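Local coordinates for protein dihydroneopterin aldolase (Burkholderia thailandensis, PDB 3V9O) that belongs to the dihydroneopterin aldolase family, small alpha-beta proteins that work as oligomers, with four chains in the assembly and guanine bound in this crystal, at residues A[21-26]-A[62-67]; A[51-56]-A[80-85]. All coordinates share one frame; numbering follows the deposited sequence.

Interaction 1: residues A[21-26]-A[62-67]; sequences DCRRLY and TTPVED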
loop_
_atom_site.group_PDB
_atom_site.type_symbol
_atom_site.label_atom_id
_atom_site.label_comp_id
_atom_site.label_asym_id
_atom_site.label_seq_id
_atom_site.Cartn_x
_atom_site.Cartn_y
_atom_site.Cartn_z
ATOM N N ASP A 21 -1.777 -2.295 19.936
ATOM C CA ASP A 21 -2.801 -1.886 20.865
ATOM C C ASP A 21 -3.294 -0.477 20.505
ATOM O O ASP A 21 -3.910 0.175 21.346
ATOM C CB ASP A 21 -2.282 -1.934 22.316
ATOM C CG ASP A 21 -1.026 -1.081 22.525
ATOM O OD1 ASP A 21 -0.397 -0.629 21.539
ATOM O OD2 ASP A 21 -0.634 -0.919 23.718
ATOM N N CYS A 22 -3.033 -0.041 19.273
ATOM C CA CYS A 22 -3.366 1.302 18.809
ATOM C C CYS A 22 -4.445 1.272 17.699
ATOM O O CYS A 22 -4.624 0.263 17.010
ATOM C CB CYS A 22 -2.152 2.012 18.194
ATOM S SG CYS A 22 -0.998 2.521 19.496
ATOM N N ARG A 23 -5.172 2.349 17.592
ATOM C CA ARG A 23 -5.880 2.665 16.335
ATOM C C ARG A 23 -5.075 3.671 15.546
ATOM O O ARG A 23 -4.161 4.336 16.076
ATOM C CB ARG A 23 -7.294 3.200 16.607
ATOM C CG ARG A 23 -7.332 4.582 17.218
ATOM C CD ARG A 23 -8.807 5.099 17.337
ATOM N NE ARG A 23 -9.606 4.426 18.396
ATOM C CZ ARG A 23 -10.608 3.567 18.188
ATOM N NH1 ARG A 23 -10.961 3.156 17.012
ATOM N NH2 ARG A 23 -11.321 3.139 19.225
ATOM N N ARG A 24 -5.373 3.755 14.267
ATOM C CA ARG A 24 -4.703 4.707 13.359
ATOM C C ARG A 24 -5.678 5.775 12.950
ATOM O O ARG A 24 -6.763 5.480 12.438
ATOM C CB ARG A 24 -4.216 3.976 12.119
ATOM C CG ARG A 24 -3.608 4.904 11.039
ATOM C CD ARG A 24 -2.893 4.074 9.945
ATOM N NE ARG A 24 -3.841 3.386 9.067
ATOM C CZ ARG A 24 -4.237 3.846 7.865
ATOM N NH1 ARG A 24 -3.770 4.994 7.394
ATOM N NH2 ARG A 24 -5.104 3.136 7.123
ATOM N N LEU A 25 -5.357 7.036 13.183
ATOM C CA LEU A 25 -6.096 8.170 12.640
ATOM C C LEU A 25 -5.301 8.633 11.434
ATOM O O LEU A 25 -4.078 8.590 11.469
ATOM C CB LEU A 25 -6.118 9.298 13.674
ATOM C CG LEU A 25 -6.543 8.924 15.122
ATOM C CD1 LEU A 25 -6.477 10.179 15.978
ATOM C CD2 LEU A 25 -7.929 8.342 15.178
ATOM N N TYR A 26 -5.973 9.023 10.355
ATOM C CA TYR A 26 -5.213 9.360 9.147
ATOM C C TYR A 26 -5.852 10.550 8.436
ATOM O O TYR A 26 -7.057 10.724 8.358
ATOM C CB TYR A 26 -5.033 8.137 8.234
ATOM C CG TYR A 26 -6.287 7.502 7.694
ATOM C CD1 TYR A 26 -6.846 7.936 6.475
ATOM C CD2 TYR A 26 -6.886 6.424 8.358
ATOM C CE1 TYR A 26 -7.945 7.304 5.935
ATOM C CE2 TYR A 26 -7.987 5.787 7.831
ATOM C CZ TYR A 26 -8.546 6.212 6.631
ATOM O OH TYR A 26 -9.607 5.522 6.087
ATOM N N THR A 62 -8.692 5.692 23.704
ATOM C CA THR A 62 -9.508 6.284 22.613
ATOM C C THR A 62 -10.654 5.395 22.224
ATOM O O THR A 62 -11.066 5.372 21.062
ATOM C CB THR A 62 -8.687 6.590 21.340
ATOM O OG1 THR A 62 -8.158 5.370 20.801
ATOM C CG2 THR A 62 -7.559 7.574 21.652
ATOM N N THR A 63 -11.203 4.642 23.174
ATOM C CA THR A 63 -12.321 3.742 22.888
ATOM C C THR A 63 -13.537 4.348 23.506
ATOM O O THR A 63 -13.684 4.305 24.722
ATOM C CB THR A 63 -12.050 2.270 23.381
ATOM O OG1 THR A 63 -10.938 1.737 22.615
ATOM C CG2 THR A 63 -13.298 1.387 23.106
ATOM N N PRO A 64 -14.403 4.976 22.692
ATOM C CA PRO A 64 -15.587 5.615 23.245
ATOM C C PRO A 64 -16.625 4.599 23.620
ATOM O O PRO A 64 -16.945 3.659 22.853
ATOM C CB PRO A 64 -16.095 6.501 22.097
ATOM C CG PRO A 64 -15.661 5.708 20.846
ATOM C CD PRO A 64 -14.306 5.122 21.225
ATOM N N VAL A 65 -17.142 4.778 24.821
ATOM C CA VAL A 65 -18.252 3.969 25.258
ATOM C C VAL A 65 -19.506 4.805 25.409
ATOM O O VAL A 65 -20.564 4.248 25.644
ATOM C CB VAL A 65 -17.951 3.142 26.550
ATOM C CG1 VAL A 65 -16.694 2.313 26.351
ATOM C CG2 VAL A 65 -17.785 4.047 27.745
ATOM N N GLU A 66 -19.385 6.135 25.278
ATOM C CA GLU A 66 -20.552 7.035 25.308
ATOM C C GLU A 66 -20.673 7.861 24.044
ATOM O O GLU A 66 -21.464 8.804 23.996
ATOM C CB GLU A 66 -20.463 8.087 26.432
ATOM C CG GLU A 66 -20.490 7.605 27.816
ATOM C CD GLU A 66 -20.515 8.764 28.803
ATOM O OE1 GLU A 66 -21.600 9.324 29.020
ATOM O OE2 GLU A 66 -19.450 9.099 29.352
ATOM N N ASP A 67 -19.917 7.505 23.023
ATOM C CA ASP A 67 -19.934 8.242 21.747
ATOM C C ASP A 67 -19.692 9.747 21.926
ATOM O O ASP A 67 -20.299 10.553 21.235
ATOM C CB ASP A 67 -21.242 7.958 21.001
ATOM C CG ASP A 67 -21.157 8.274 19.490
ATOM O OD1 ASP A 67 -20.079 8.301 18.897
ATOM O OD2 ASP A 67 -22.263 8.438 18.931
#
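R23 reaches out from strand 22-34 and grips T62 side-on, giving one nitrogen to each of two oxygens. R23 NE donates to T62 OG1 at 3.0 Å with an N-H...O angle of 153°, and the hydroxyl lies almost in the guanidinium plane. R23 NH2 donates to T62 O at 2.9 Å, meeting the carbonyl from above its plane; R23 NE also makes a weak, strongly bent bond to the same T62 O, 3.2 Å. The bend at chi3 of R23 (72°) brings NE round to T62, and chi4 (-109°) sets the plane in which NH2 follows it. T62 OG1 is also hydrogen-bonded to the backbone O of P58, which ties the hydroxyl to the end of the preceding strand. R23 NH1 is taken by D99 of the second subunit in a salt bridge, so the guanidinium joins loop 62-67 to the interface. T63 OG1 stands 3.7 Å from R23 NH2 and bonds to L59 O instead. Strand 22-34, with R23 backbone-bonded to V57 of strand 47-58, is outermost within its chain, but R24, L25 and Y26 pair antiparallel with a strand of the second subunit, and the sheet continues across the interface.

Interaction 2: residues A[51-56]-A[80-85]; sequences INVDLF and QSVAQC. With EDO (1,2-ethanediol), chain F.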
loop_
_atom_site.group_PDB
_atom_site.type_symbol
_atom_site.label_atom_id
_atom_site.label_comp_id
_atom_site.label_asym_id
_atom_site.label_seq_id
_atom_site.Cartn_x
_atom_site.Cartn_y
_atom_site.Cartn_z
ATOM N N ILE A 51 0.441 16.601 1.780
ATOM C CA ILE A 51 0.893 16.071 3.089
ATOM C C ILE A 51 -0.012 14.924 3.501
ATOM O O ILE A 51 -1.236 15.014 3.373
ATOM C CB ILE A 51 0.853 17.191 4.121
ATOM C CG1 ILE A 51 1.836 18.261 3.658
ATOM C CG2 ILE A 51 1.288 16.634 5.519
ATOM C CD1 ILE A 51 1.725 19.555 4.312
ATOM N N ASN A 52 0.555 13.824 3.974
ATOM C CA ASN A 52 -0.220 12.709 4.506
ATOM C C ASN A 52 0.262 12.431 5.895
ATOM O O ASN A 52 1.459 12.500 6.189
ATOM C CB ASN A 52 -0.023 11.439 3.625
ATOM C CG ASN A 52 -0.798 11.551 2.361
ATOM O OD1 ASN A 52 -1.955 11.179 2.339
ATOM N ND2 ASN A 52 -0.214 12.145 1.306
ATOM N N VAL A 53 -0.684 12.126 6.803
ATOM C CA VAL A 53 -0.334 11.926 8.234
ATOM C C VAL A 53 -1.088 10.700 8.743
ATOM O O VAL A 53 -2.281 10.493 8.453
ATOM C CB VAL A 53 -0.797 13.114 9.091
ATOM C CG1 VAL A 53 -0.427 12.923 10.597
ATOM C CG2 VAL A 53 -0.159 14.445 8.554
ATOM N N ASP A 54 -0.364 9.891 9.527
ATOM C CA ASP A 54 -0.954 8.744 10.263
ATOM C C ASP A 54 -0.566 8.971 11.724
ATOM O O ASP A 54 0.597 9.182 12.078
ATOM C CB ASP A 54 -0.424 7.393 9.828
ATOM C CG ASP A 54 -0.781 7.019 8.431
ATOM O OD1 ASP A 54 -1.947 6.990 8.062
ATOM O OD2 ASP A 54 0.148 6.663 7.689
ATOM N N LEU A 55 -1.562 9.004 12.617
ATOM C CA LEU A 55 -1.311 9.138 14.033
ATOM C C LEU A 55 -1.735 7.839 14.714
ATOM O O LEU A 55 -2.883 7.383 14.521
ATOM C CB LEU A 55 -2.136 10.363 14.499
ATOM C CG LEU A 55 -1.772 11.121 15.717
ATOM C CD1 LEU A 55 -0.353 11.693 15.494
ATOM C CD2 LEU A 55 -2.775 12.278 15.827
ATOM N N PHE A 56 -0.870 7.216 15.505
ATOM C CA PHE A 56 -1.185 5.955 16.239
ATOM C C PHE A 56 -1.461 6.297 17.668
ATOM O O PHE A 56 -0.559 6.838 18.344
ATOM C CB PHE A 56 -0.090 4.909 16.053
ATOM C CG PHE A 56 0.080 4.565 14.576
ATOM C CD1 PHE A 56 0.902 5.325 13.727
ATOM C CD2 PHE A 56 -0.639 3.476 14.093
ATOM C CE1 PHE A 56 0.975 5.008 12.336
ATOM C CE2 PHE A 56 -0.534 3.144 12.749
ATOM C CZ PHE A 56 0.273 3.892 11.904
ATOM N N GLN A 80 -4.512 20.797 12.101
ATOM C CA GLN A 80 -4.054 21.951 12.905
ATOM C C GLN A 80 -2.542 22.016 12.981
ATOM O O GLN A 80 -1.961 23.120 12.901
ATOM C CB GLN A 80 -4.642 21.819 14.309
ATOM C CG GLN A 80 -6.110 22.237 14.363
ATOM C CD GLN A 80 -6.847 21.798 15.632
ATOM O OE1 GLN A 80 -6.280 21.152 16.532
ATOM N NE2 GLN A 80 -8.142 22.117 15.686
ATOM N N SER A 81 -1.909 20.886 13.218
ATOM C CA SER A 81 -0.464 20.872 13.304
ATOM C C SER A 81 0.191 21.210 11.977
ATOM O O SER A 81 1.194 21.965 11.966
ATOM C CB SER A 81 0.041 19.564 13.876
ATOM O OG SER A 81 -0.611 19.368 15.113
ATOM N N VAL A 82 -0.337 20.694 10.871
ATOM C CA VAL A 82 0.224 21.080 9.566
ATOM C C VAL A 82 0.058 22.577 9.402
ATOM O O VAL A 82 1.027 23.275 9.038
ATOM C CB VAL A 82 -0.515 20.351 8.451
ATOM C CG1 VAL A 82 -0.038 20.909 7.089
ATOM C CG2 VAL A 82 -0.185 18.862 8.552
ATOM N N ALA A 83 -1.104 23.144 9.681
ATOM C CA ALA A 83 -1.290 24.583 9.505
ATOM C C ALA A 83 -0.320 25.387 10.333
ATOM O O ALA A 83 0.247 26.409 9.838
ATOM C CB ALA A 83 -2.719 25.012 9.879
ATOM N N GLN A 84 -0.080 24.981 11.574
ATOM C CA GLN A 84 0.821 25.723 12.433
ATOM C C GLN A 84 2.240 25.704 11.848
ATOM O O GLN A 84 2.925 26.716 11.844
ATOM C CB GLN A 84 0.811 25.122 13.828
ATOM C CG GLN A 84 -0.455 25.462 14.592
ATOM C CD GLN A 84 -0.708 24.570 15.810
ATOM O OE1 GLN A 84 0.038 23.613 16.098
ATOM N NE2 GLN A 84 -1.787 24.882 16.535
ATOM N N CYS A 85 2.665 24.549 11.368
ATOM C CA CYS A 85 4.008 24.435 10.800
ATOM C C CYS A 85 4.189 25.227 9.521
ATOM O O CYS A 85 5.200 25.949 9.360
ATOM C CB CYS A 85 4.382 22.947 10.623
ATOM S SG CYS A 85 4.586 22.038 12.151
HETATM C C1 EDO F . 9.874 25.011 10.408
HETATM O O1 EDO F . 9.878 24.864 11.827
HETATM C C2 EDO F . 8.544 24.480 9.888
HETATM O O2 EDO F . 7.541 24.685 10.905
#
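Strand 51-56 and helix 80-85 come nearest at I51 and V82, whose CA atoms are 8.2 Å apart, and the gap is bridged by side chains alone. I51 and V82 point at each other and meet tip to tip: I51 CD1 lies 3.6 Å from V82 CG1, while I51 CG2 lies 4.0 Å from V82 CG2. Both methyls of the valine are thus engaged by one isoleucine, the ethyl arm on one and the branch methyl on the other. In V82, CG1 sits opposite the backbone N (chi1 173°) and goes to the ethyl end, leaving CG2 for the branch methyl. V53, two residues along on the same face of the strand, adds a looser touch from its CG2 to V82 CG2 at 4.4 Å. All three residues are buried, and the contact is purely apolar. At the far end of the helical segment the carbonyl O of C85 accepts a hydrogen bond of 3.1 Å from O2 of a 1,2-ethanediol, probably from the crystallisation liquor, which also bonds to R88. This is helix-on-sheet packing close to the centre of the subunit. V82 also touches H30 of strand 22-34, I51 leans on T118 of strand 113-120, and V53 packs on L105 of helix 94-106, the helix that S81 of helix 76-87 also touches, at S104 and L105.

Interactions 1 and 2 have centres 18 Å apart and share one antiparallel sheet, in which strands 22-34 and 47-58 are neighbours. Their segments alternate along the chain: 21-26, 51-56, 62-67, then 80-85. The two strand segments touch directly, through a salt bridge from R24 NH1 to D54 OD1 (2.8 Å) and a probable backbone hydrogen bond from L55 N to L25 O. Interaction 2 seats a helix on the sheet near the middle of the subunit, whereas interaction 1 anchors a peripheral loop where a second subunit joins. The paired strands thus run from the apolar helix-on-sheet core to the subunit boundary, where salt bridges and packing both occur.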